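Local coordinates for protein copper-containing nitrite reductase (PDB 6HBE) that probably reduces nitrite to nitric oxide with electrons from cytochrome c, as a homotrimeric copper enzyme whose extra cupredoxin domain carries a further copper, at residues 192-197 against 280-285; 363-368 against 436-441; 368-373 against 415-420. All blocks are in the same frame, centred on the assembly; numbering follows the deposited sequence.

Interaction 1: 192-197 against 280-285; sequences IPVRPG and LRAKKD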
loop_
_atom_site.group_PDB
_atom_site.type_symbol
_atom_site.label_atom_id
_atom_site.label_comp_id
_atom_site.label_asym_id
_atom_site.label_seq_id
_atom_site.Cartn_x
_atom_site.Cartn_y
_atom_site.Cartn_z
ATOM N N ILE C 192 -17.375 -10.325 22.343
ATOM C CA ILE C 192 -18.723 -10.714 21.875
ATOM C C ILE C 192 -19.105 -12.144 22.363
ATOM O O ILE C 192 -18.431 -13.121 22.006
ATOM C CB ILE C 192 -18.809 -10.623 20.345
ATOM C CG1 ILE C 192 -18.619 -9.179 19.864
ATOM C CG2 ILE C 192 -20.131 -11.199 19.826
ATOM C CD1 ILE C 192 -18.311 -9.061 18.374
ATOM N N PRO C 193 -20.142 -12.280 23.223
ATOM C CA PRO C 193 -20.440 -13.633 23.736
ATOM C C PRO C 193 -21.086 -14.520 22.674
ATOM O O PRO C 193 -22.004 -14.085 22.005
ATOM C CB PRO C 193 -21.442 -13.367 24.902
ATOM C CG PRO C 193 -21.229 -11.921 25.273
ATOM C CD PRO C 193 -20.915 -11.253 23.947
ATOM N N VAL C 194 -20.577 -15.746 22.531
ATOM C CA VAL C 194 -21.140 -16.773 21.652
ATOM C C VAL C 194 -21.099 -18.119 22.390
ATOM O O VAL C 194 -20.462 -18.238 23.422
ATOM C CB VAL C 194 -20.370 -16.881 20.299
ATOM C CG1 VAL C 194 -20.357 -15.521 19.557
ATOM C CG2 VAL C 194 -18.967 -17.461 20.460
ATOM N N ARG C 195 -21.793 -19.111 21.855
ATOM C CA ARG C 195 -21.772 -20.484 22.381
ATOM C C ARG C 195 -21.129 -21.456 21.375
ATOM O O ARG C 195 -21.393 -21.361 20.157
ATOM C CB ARG C 195 -23.196 -20.991 22.633
ATOM C CG ARG C 195 -24.026 -20.145 23.587
ATOM C CD ARG C 195 -25.394 -20.801 23.815
ATOM N NE ARG C 195 -26.269 -19.921 24.582
ATOM C CZ ARG C 195 -27.605 -19.860 24.483
ATOM N NH1 ARG C 195 -28.292 -20.648 23.643
ATOM N NH2 ARG C 195 -28.270 -18.975 25.230
ATOM N N PRO C 196 -20.371 -22.458 21.877
ATOM C CA PRO C 196 -19.953 -23.558 21.014
ATOM C C PRO C 196 -21.146 -24.173 20.298
ATOM O O PRO C 196 -22.223 -24.273 20.907
ATOM C CB PRO C 196 -19.311 -24.553 21.988
ATOM C CG PRO C 196 -18.860 -23.723 23.127
ATOM C CD PRO C 196 -19.902 -22.646 23.269
ATOM N N GLY C 197 -20.976 -24.499 19.016
ATOM C CA GLY C 197 -22.068 -24.951 18.147
ATOM C C GLY C 197 -22.972 -23.881 17.535
ATOM O O GLY C 197 -23.761 -24.208 16.680
ATOM N N LEU C 280 -14.436 -13.144 19.813
ATOM C CA LEU C 280 -15.671 -13.911 20.034
ATOM C C LEU C 280 -15.415 -14.889 21.209
ATOM O O LEU C 280 -14.622 -15.806 21.077
ATOM C CB LEU C 280 -16.041 -14.694 18.773
ATOM C CG LEU C 280 -16.040 -13.894 17.448
ATOM C CD1 LEU C 280 -16.435 -14.762 16.279
ATOM C CD2 LEU C 280 -16.926 -12.668 17.524
ATOM N N ARG C 281 -16.062 -14.669 22.357
ATOM C CA ARG C 281 -15.777 -15.441 23.573
ATOM C C ARG C 281 -16.817 -16.536 23.740
ATOM O O ARG C 281 -17.959 -16.266 24.135
ATOM C CB ARG C 281 -15.710 -14.515 24.795
ATOM C CG ARG C 281 -15.323 -15.215 26.117
ATOM C CD ARG C 281 -14.679 -14.235 27.097
ATOM N NE ARG C 281 -13.306 -13.890 26.722
ATOM C CZ ARG C 281 -12.566 -12.913 27.276
ATOM N NH1 ARG C 281 -13.047 -12.093 28.234
ATOM N NH2 ARG C 281 -11.303 -12.742 26.873
ATOM N N ALA C 282 -16.413 -17.776 23.429
ATOM C CA ALA C 282 -17.338 -18.906 23.364
ATOM C C ALA C 282 -17.436 -19.560 24.749
ATOM O O ALA C 282 -16.403 -19.965 25.329
ATOM C CB ALA C 282 -16.894 -19.917 22.311
ATOM N N LYS C 283 -18.658 -19.591 25.289
ATOM C CA LYS C 283 -18.977 -20.258 26.590
ATOM C C LYS C 283 -20.297 -20.970 26.476
ATOM O O LYS C 283 -21.250 -20.430 25.914
ATOM C CB LYS C 283 -19.108 -19.252 27.728
ATOM C CG LYS C 283 -17.800 -18.608 28.091
ATOM C CD LYS C 283 -17.928 -17.703 29.303
ATOM C CE LYS C 283 -16.560 -17.123 29.666
ATOM N NZ LYS C 283 -16.714 -15.821 30.364
ATOM N N LYS C 284 -20.362 -22.182 27.028
ATOM C CA LYS C 284 -21.580 -23.017 26.977
ATOM C C LYS C 284 -22.808 -22.306 27.529
ATOM O O LYS C 284 -23.903 -22.446 26.996
ATOM C CB LYS C 284 -21.364 -24.321 27.789
ATOM C CG LYS C 284 -20.420 -25.336 27.148
ATOM C CD LYS C 284 -20.925 -25.784 25.780
ATOM C CE LYS C 284 -20.403 -27.145 25.309
ATOM N NZ LYS C 284 -18.917 -27.191 25.165
ATOM N N ASP C 285 -22.618 -21.507 28.563
ATOM C CA ASP C 285 -23.782 -20.833 29.211
ATOM C C ASP C 285 -24.022 -19.380 28.726
ATOM O O ASP C 285 -24.718 -18.603 29.395
ATOM C CB ASP C 285 -23.648 -20.899 30.757
ATOM C CG ASP C 285 -22.329 -20.309 31.283
ATOM O OD1 ASP C 285 -21.529 -19.763 30.480
ATOM O OD2 ASP C 285 -22.085 -20.418 32.515
#
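A parallel strand pair at the border of a mixed cupredoxin-type sheet joins Ile192-Val194 to Leu280-Ala282, the short edge strand running beside the last residues of strand 277-282. Three backbone bonds hold the pair in register. Arg281 N donates to Ile192 O at 2.9 Å, Arg281 O takes Val194 N at 3.1 Å, and Val194 O receives Lys283 N at 2.9 Å. The first two grip Arg281 by its N and O between Ile192 and Val194, and the third continues from Val194 O, the alternation of parallel strands; Val194 O also meets the CA-H of Ala282.

Ile192, Val194, Leu280 and Ala282 send their side chains to one face of the sheet. Ile192 and Leu280 run alongside each other, with Ile192 CD1 and Leu280 CD2 4.0 Å apart. Further along, with CG1 anti to the carbonyl carbon (chi1 -57°), CG2 of Val194 is left on the side of Ala282, 3.7 Å from Ala282 CB. Past the strands, side chains take over from backbone pairing. The ring of Pro196 sets CD against the backbone of Lys283, 3.6 Å from Lys283 C, while the aliphatic part of Lys284 lies athwart the ring, its CD 3.9 Å from Pro196 CG. Arg195 runs extended from CG to NE past the carbonyl oxygens of Lys283 and Lys284, and its NE is bound by Ala286 O.

On the other face, Arg281 turns away from the edge strand to a salt bridge with Asp261. Strand 260-266 flanks strand 277-282 on the side remote from 192-194, and Leu156 of strand 154-163, in the facing sheet, packs on both Ile192 and Leu280.

Interaction 2: 363-368 against 436-441; sequences LEIPVG and GIIRVY
This is a buried parallel strand pairing inside the C-terminal cupredoxin domain, where Leu363-Pro366 lies beside Ile438-Tyr441 in the middle of a mixed sheet. Five backbone bonds tie it, running from Leu363 N to Ile437 O at one end to Val367 N and Tyr441 O, 2.9 Å apart, at the other. Between them Leu363 and Ile365 each bond through both N and O, the oxygens taking Arg439 N and Tyr441 N.

On one face the side chains of Glu364 and Arg439 extend alongside each other. Glu364 OE2 is met on its anti side by Arg439 NH1 at 2.8 Å in a salt bridge, although the bond is bent (144° at the hydrogen) and the carboxylate and guanidinium planes are turned 67° apart. Each group has a second charged mate, Arg326 for Glu364 OE1 and Glu423 for Arg439 NE, so the pair belongs to a chain of alternating charges. Next along this face, Tyr441 CG sits between its backbone N and carbonyl carbon (chi1 68°), which folds the ring back over Pro366: Pro366 CB lies 4.1 Å from the ring centroid, a CH-pi contact over the face. The hydroxyl OH is held by Val327 O, and Pro331 of a second subunit packs on Tyr441.

Leu363, Ile365, Ile438 and Val440 form the opposite face, where Ile365 CG1 approaches Val440 CG2 at 4.1 Å. Just past the strand Val367 meets Val440 nearly perpendicularly, CG1 to CG1 at 3.8 Å. Leu363 and Ile365 also reach Val371 of strand 370-375. Parallel pairing of an early strand with the last one is a feature of the cupredoxin Greek-key sandwich, here with Leu363 and Ile365 facing the other sheet.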
loop_
_atom_site.group_PDB
_atom_site.type_symbol
_atom_site.label_atom_id
_atom_site.label_comp_id
_atom_site.label_asym_id
_atom_site.label_seq_id
_atom_site.Cartn_x
_atom_site.Cartn_y
_atom_site.Cartn_z
ATOM N N LEU C 363 4.206 25.709 10.900
ATOM C CA LEU C 363 5.529 26.014 10.349
ATOM C C LEU C 363 6.123 27.209 11.129
ATOM O O LEU C 363 5.437 28.232 11.302
ATOM C CB LEU C 363 5.381 26.351 8.870
ATOM C CG LEU C 363 6.630 26.682 8.054
ATOM C CD1 LEU C 363 7.594 25.506 7.923
ATOM C CD2 LEU C 363 6.232 27.177 6.683
ATOM N N GLU C 364 7.361 27.048 11.584
ATOM C CA GLU C 364 8.133 28.081 12.308
ATOM C C GLU C 364 9.409 28.403 11.505
ATOM O O GLU C 364 10.297 27.562 11.371
ATOM C CB GLU C 364 8.448 27.640 13.730
ATOM C CG GLU C 364 7.189 27.335 14.539
ATOM C CD GLU C 364 7.426 26.938 15.974
ATOM O OE1 GLU C 364 8.506 26.394 16.302
ATOM O OE2 GLU C 364 6.498 27.127 16.795
ATOM N N ILE C 365 9.466 29.626 10.954
ATOM C CA ILE C 365 10.548 30.081 10.063
ATOM C C ILE C 365 11.240 31.339 10.629
ATOM O O ILE C 365 10.587 32.136 11.325
ATOM C CB ILE C 365 10.051 30.405 8.636
ATOM C CG1 ILE C 365 8.777 31.253 8.670
ATOM C CG2 ILE C 365 9.774 29.125 7.848
ATOM C CD1 ILE C 365 8.413 31.848 7.336
ATOM N N PRO C 366 12.548 31.509 10.350
ATOM C CA PRO C 366 13.242 32.772 10.728
ATOM C C PRO C 366 12.916 33.919 9.768
ATOM O O PRO C 366 12.630 33.681 8.586
ATOM C CB PRO C 366 14.724 32.403 10.625
ATOM C CG PRO C 366 14.761 31.327 9.565
ATOM C CD PRO C 366 13.473 30.547 9.718
ATOM N N VAL C 367 12.952 35.160 10.274
ATOM C CA VAL C 367 12.751 36.345 9.429
ATOM C C VAL C 367 13.656 36.325 8.192
ATOM O O VAL C 367 14.820 35.881 8.263
ATOM C CB VAL C 367 12.958 37.686 10.206
ATOM C CG1 VAL C 367 11.830 37.907 11.216
ATOM C CG2 VAL C 367 14.324 37.746 10.895
ATOM N N GLY C 368 13.113 36.794 7.065
ATOM C CA GLY C 368 13.815 36.766 5.780
ATOM C C GLY C 368 13.426 35.589 4.885
ATOM O O GLY C 368 13.776 35.565 3.697
ATOM N N GLY C 436 -4.255 26.020 9.263
ATOM C CA GLY C 436 -2.820 25.950 9.511
ATOM C C GLY C 436 -2.289 27.169 10.249
ATOM O O GLY C 436 -3.026 28.152 10.445
ATOM N N ILE C 437 -1.015 27.090 10.631
ATOM C CA ILE C 437 -0.303 28.153 11.390
ATOM C C ILE C 437 1.056 28.422 10.774
ATOM O O ILE C 437 1.788 27.475 10.407
ATOM C CB ILE C 437 -0.114 27.766 12.879
ATOM C CG1 ILE C 437 -1.457 27.790 13.629
ATOM C CG2 ILE C 437 0.886 28.681 13.579
ATOM C CD1 ILE C 437 -1.449 27.137 14.989
ATOM N N ILE C 438 1.431 29.708 10.680
ATOM C CA ILE C 438 2.821 30.100 10.437
ATOM C C ILE C 438 3.278 31.040 11.563
ATOM O O ILE C 438 2.548 31.985 11.916
ATOM C CB ILE C 438 3.005 30.813 9.068
ATOM C CG1 ILE C 438 2.812 29.831 7.910
ATOM C CG2 ILE C 438 4.399 31.445 8.950
ATOM C CD1 ILE C 438 2.687 30.492 6.557
ATOM N N ARG C 439 4.453 30.764 12.121
ATOM C CA ARG C 439 5.106 31.640 13.092
ATOM C C ARG C 439 6.454 32.031 12.545
ATOM O O ARG C 439 7.155 31.194 11.991
ATOM C CB ARG C 439 5.316 30.952 14.425
ATOM C CG ARG C 439 4.066 30.314 14.987
ATOM C CD ARG C 439 4.263 29.909 16.435
ATOM N NE ARG C 439 3.033 29.327 16.988
ATOM C CZ ARG C 439 2.781 28.021 17.178
ATOM N NH1 ARG C 439 3.677 27.079 16.906
ATOM N NH2 ARG C 439 1.606 27.652 17.682
ATOM N N VAL C 440 6.822 33.305 12.728
ATOM C CA VAL C 440 8.068 33.856 12.201
ATOM C C VAL C 440 8.887 34.371 13.382
ATOM O O VAL C 440 8.408 35.211 14.137
ATOM C CB VAL C 440 7.818 34.994 11.183
ATOM C CG1 VAL C 440 9.120 35.411 10.510
ATOM C CG2 VAL C 440 6.806 34.562 10.129
ATOM N N TYR C 441 10.106 33.868 13.533
ATOM C CA TYR C 441 10.931 34.178 14.689
ATOM C C TYR C 441 12.133 35.033 14.312
ATOM O O TYR C 441 12.548 35.065 13.162
ATOM C CB TYR C 441 11.340 32.916 15.473
ATOM C CG TYR C 441 12.293 31.950 14.780
ATOM C CD1 TYR C 441 11.809 30.894 14.007
ATOM C CD2 TYR C 441 13.671 32.051 14.950
ATOM C CE1 TYR C 441 12.677 29.990 13.399
ATOM C CE2 TYR C 441 14.545 31.164 14.338
ATOM C CZ TYR C 441 14.043 30.125 13.561
ATOM O OH TYR C 441 14.911 29.245 12.947
#

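Interaction 3: 368-373 against 415-420; sequences GTTVEF and RITFTK
Glu372 and Arg415 face each other across a non-hydrogen-bonded antiparallel pair, and Arg415 grips a single carboxylate oxygen side-on. Arg415 NE lies 2.9 Å from Glu372 OE2, and Arg415 NH2 adds a longer bond at 3.3 Å; both come from the same face of the carboxylate, above its plane, while OE2 stays in the guanidinium plane. With CG anti to the backbone N (chi1 179°) and the Glu372 chain extended beyond it, OE2 reaches Arg415; OE1 is held by Arg413 and by His321 of a third subunit. Without this carboxylate, as with an alanine here, Arg415 and Arg413 would probably lose their charge partner and that histidine its acceptor.

On the same face the hydroxyls Thr370 OG1 and Thr417 OG1 share a hydrogen bond of 2.8 Å. Between these two pairs, Val371 and Ile416 exchange both backbone bonds, and Gly368 N reaches Phe418 O at 2.7 Å.

Val371 and Ile416 point to the other face, where Val371 CG2 meets the edge of the Phe418 ring at CE2, 3.9 Å away, and Ile416 CD1 that of Phe373. Strand 413-417 borders the sheet, and strand 349-353 flanks 370-375 on its far side.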
loop_
_atom_site.group_PDB
_atom_site.type_symbol
_atom_site.label_atom_id
_atom_site.label_comp_id
_atom_site.label_asym_id
_atom_site.label_seq_id
_atom_site.Cartn_x
_atom_site.Cartn_y
_atom_site.Cartn_z
ATOM N N GLY C 368 13.113 36.794 7.065
ATOM C CA GLY C 368 13.815 36.766 5.780
ATOM C C GLY C 368 13.426 35.589 4.885
ATOM O O GLY C 368 13.776 35.565 3.697
ATOM N N THR C 369 12.691 34.618 5.436
ATOM C CA THR C 369 12.392 33.368 4.714
ATOM C C THR C 369 11.206 33.538 3.781
ATOM O O THR C 369 10.234 34.228 4.102
ATOM C CB THR C 369 12.121 32.216 5.713
ATOM O OG1 THR C 369 13.290 31.987 6.488
ATOM C CG2 THR C 369 11.753 30.882 4.984
ATOM N N THR C 370 11.278 32.868 2.636
ATOM C CA THR C 370 10.201 32.856 1.686
ATOM C C THR C 370 9.486 31.494 1.765
ATOM O O THR C 370 10.125 30.451 1.641
ATOM C CB THR C 370 10.741 33.084 0.263
ATOM O OG1 THR C 370 11.303 34.405 0.165
ATOM C CG2 THR C 370 9.641 32.934 -0.761
ATOM N N VAL C 371 8.167 31.540 1.917
ATOM C CA VAL C 371 7.293 30.366 1.884
ATOM C C VAL C 371 6.683 30.267 0.494
ATOM O O VAL C 371 6.224 31.279 -0.054
ATOM C CB VAL C 371 6.147 30.523 2.917
ATOM C CG1 VAL C 371 5.080 29.427 2.790
ATOM C CG2 VAL C 371 6.729 30.543 4.312
ATOM N N GLU C 372 6.632 29.054 -0.062
ATOM C CA GLU C 372 5.874 28.808 -1.282
ATOM C C GLU C 372 4.732 27.845 -0.976
ATOM O O GLU C 372 4.989 26.678 -0.635
ATOM C CB GLU C 372 6.778 28.213 -2.377
ATOM C CG GLU C 372 6.062 27.896 -3.699
ATOM C CD GLU C 372 6.996 27.422 -4.804
ATOM O OE1 GLU C 372 7.314 26.202 -4.859
ATOM O OE2 GLU C 372 7.421 28.264 -5.632
ATOM N N PHE C 373 3.496 28.332 -1.102
ATOM C CA PHE C 373 2.303 27.475 -1.128
ATOM C C PHE C 373 2.210 26.776 -2.497
ATOM O O PHE C 373 2.375 27.425 -3.562
ATOM C CB PHE C 373 1.010 28.273 -0.887
ATOM C CG PHE C 373 0.783 28.657 0.549
ATOM C CD1 PHE C 373 0.144 27.790 1.424
ATOM C CD2 PHE C 373 1.223 29.889 1.042
ATOM C CE1 PHE C 373 -0.068 28.134 2.759
ATOM C CE2 PHE C 373 1.018 30.236 2.379
ATOM C CZ PHE C 373 0.374 29.367 3.246
ATOM N N ARG C 415 4.169 32.591 -3.638
ATOM C CA ARG C 415 5.248 32.907 -2.705
ATOM C C ARG C 415 4.982 34.163 -1.840
ATOM O O ARG C 415 4.384 35.158 -2.299
ATOM C CB ARG C 415 6.560 33.075 -3.461
ATOM C CG ARG C 415 7.152 31.764 -3.936
ATOM C CD ARG C 415 8.498 31.911 -4.605
ATOM N NE ARG C 415 8.977 30.621 -5.135
ATOM C CZ ARG C 415 10.208 30.390 -5.596
ATOM N NH1 ARG C 415 11.131 31.356 -5.600
ATOM N NH2 ARG C 415 10.529 29.180 -6.063
ATOM N N ILE C 416 5.409 34.071 -0.584
ATOM C CA ILE C 416 5.319 35.150 0.406
ATOM C C ILE C 416 6.634 35.193 1.171
ATOM O O ILE C 416 7.093 34.171 1.672
ATOM C CB ILE C 416 4.190 34.900 1.430
ATOM C CG1 ILE C 416 2.836 34.871 0.739
ATOM C CG2 ILE C 416 4.208 35.956 2.530
ATOM C CD1 ILE C 416 1.738 34.285 1.613
ATOM N N THR C 417 7.238 36.376 1.264
ATOM C CA THR C 417 8.460 36.565 2.050
ATOM C C THR C 417 8.096 37.282 3.351
ATOM O O THR C 417 7.464 38.353 3.301
ATOM C CB THR C 417 9.480 37.398 1.258
ATOM O OG1 THR C 417 9.728 36.764 -0.003
ATOM C CG2 THR C 417 10.806 37.542 2.022
ATOM N N PHE C 418 8.476 36.693 4.489
ATOM C CA PHE C 418 8.187 37.227 5.824
ATOM C C PHE C 418 9.440 37.955 6.369
ATOM O O PHE C 418 10.509 37.357 6.472
ATOM C CB PHE C 418 7.734 36.097 6.787
ATOM C CG PHE C 418 6.386 35.516 6.450
ATOM C CD1 PHE C 418 5.224 36.102 6.923
ATOM C CD2 PHE C 418 6.283 34.381 5.656
ATOM C CE1 PHE C 418 3.978 35.579 6.605
ATOM C CE2 PHE C 418 5.044 33.858 5.325
ATOM C CZ PHE C 418 3.888 34.447 5.808
ATOM N N THR C 419 9.306 39.249 6.673
ATOM C CA THR C 419 10.453 40.099 7.125
ATOM C C THR C 419 10.459 40.487 8.617
ATOM O O THR C 419 11.476 40.987 9.129
ATOM C CB THR C 419 10.498 41.426 6.320
ATOM O OG1 THR C 419 9.303 42.181 6.574
ATOM C CG2 THR C 419 10.642 41.148 4.805
ATOM N N LYS C 420 9.344 40.262 9.310
ATOM C CA LYS C 420 9.194 40.673 10.700
ATOM C C LYS C 420 8.595 39.528 11.513
ATOM O O LYS C 420 7.876 38.699 10.940
ATOM C CB LYS C 420 8.249 41.879 10.772
ATOM C CG LYS C 420 8.697 43.110 9.983
ATOM C CD LYS C 420 7.844 44.322 10.340
ATOM C CE LYS C 420 7.855 45.384 9.248
ATOM N NZ LYS C 420 9.205 45.970 9.064
#

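In the fold
Interactions 2 and 3 belong to one cupredoxin domain, their centres about 9 Å apart. Gly368 is common to both, at the turn where the chain passes from strand 362-366 in one sheet to strand 370-375 in the other. Their apolar faces meet between the sheets: Ile365 CD1 lies 3.7 Å from both Val371 CG2 and Phe418 CD2. Interaction 3 is the nearer to a metal, with the Phe373 side chain about 10 Å from a bound copper ion and about 8 Å from the side chain of the copper ligand His390. Interaction 1 is remote, its centre about 58 Å from that of interaction 2, across the chain's centre and away from the known metal-binding residues.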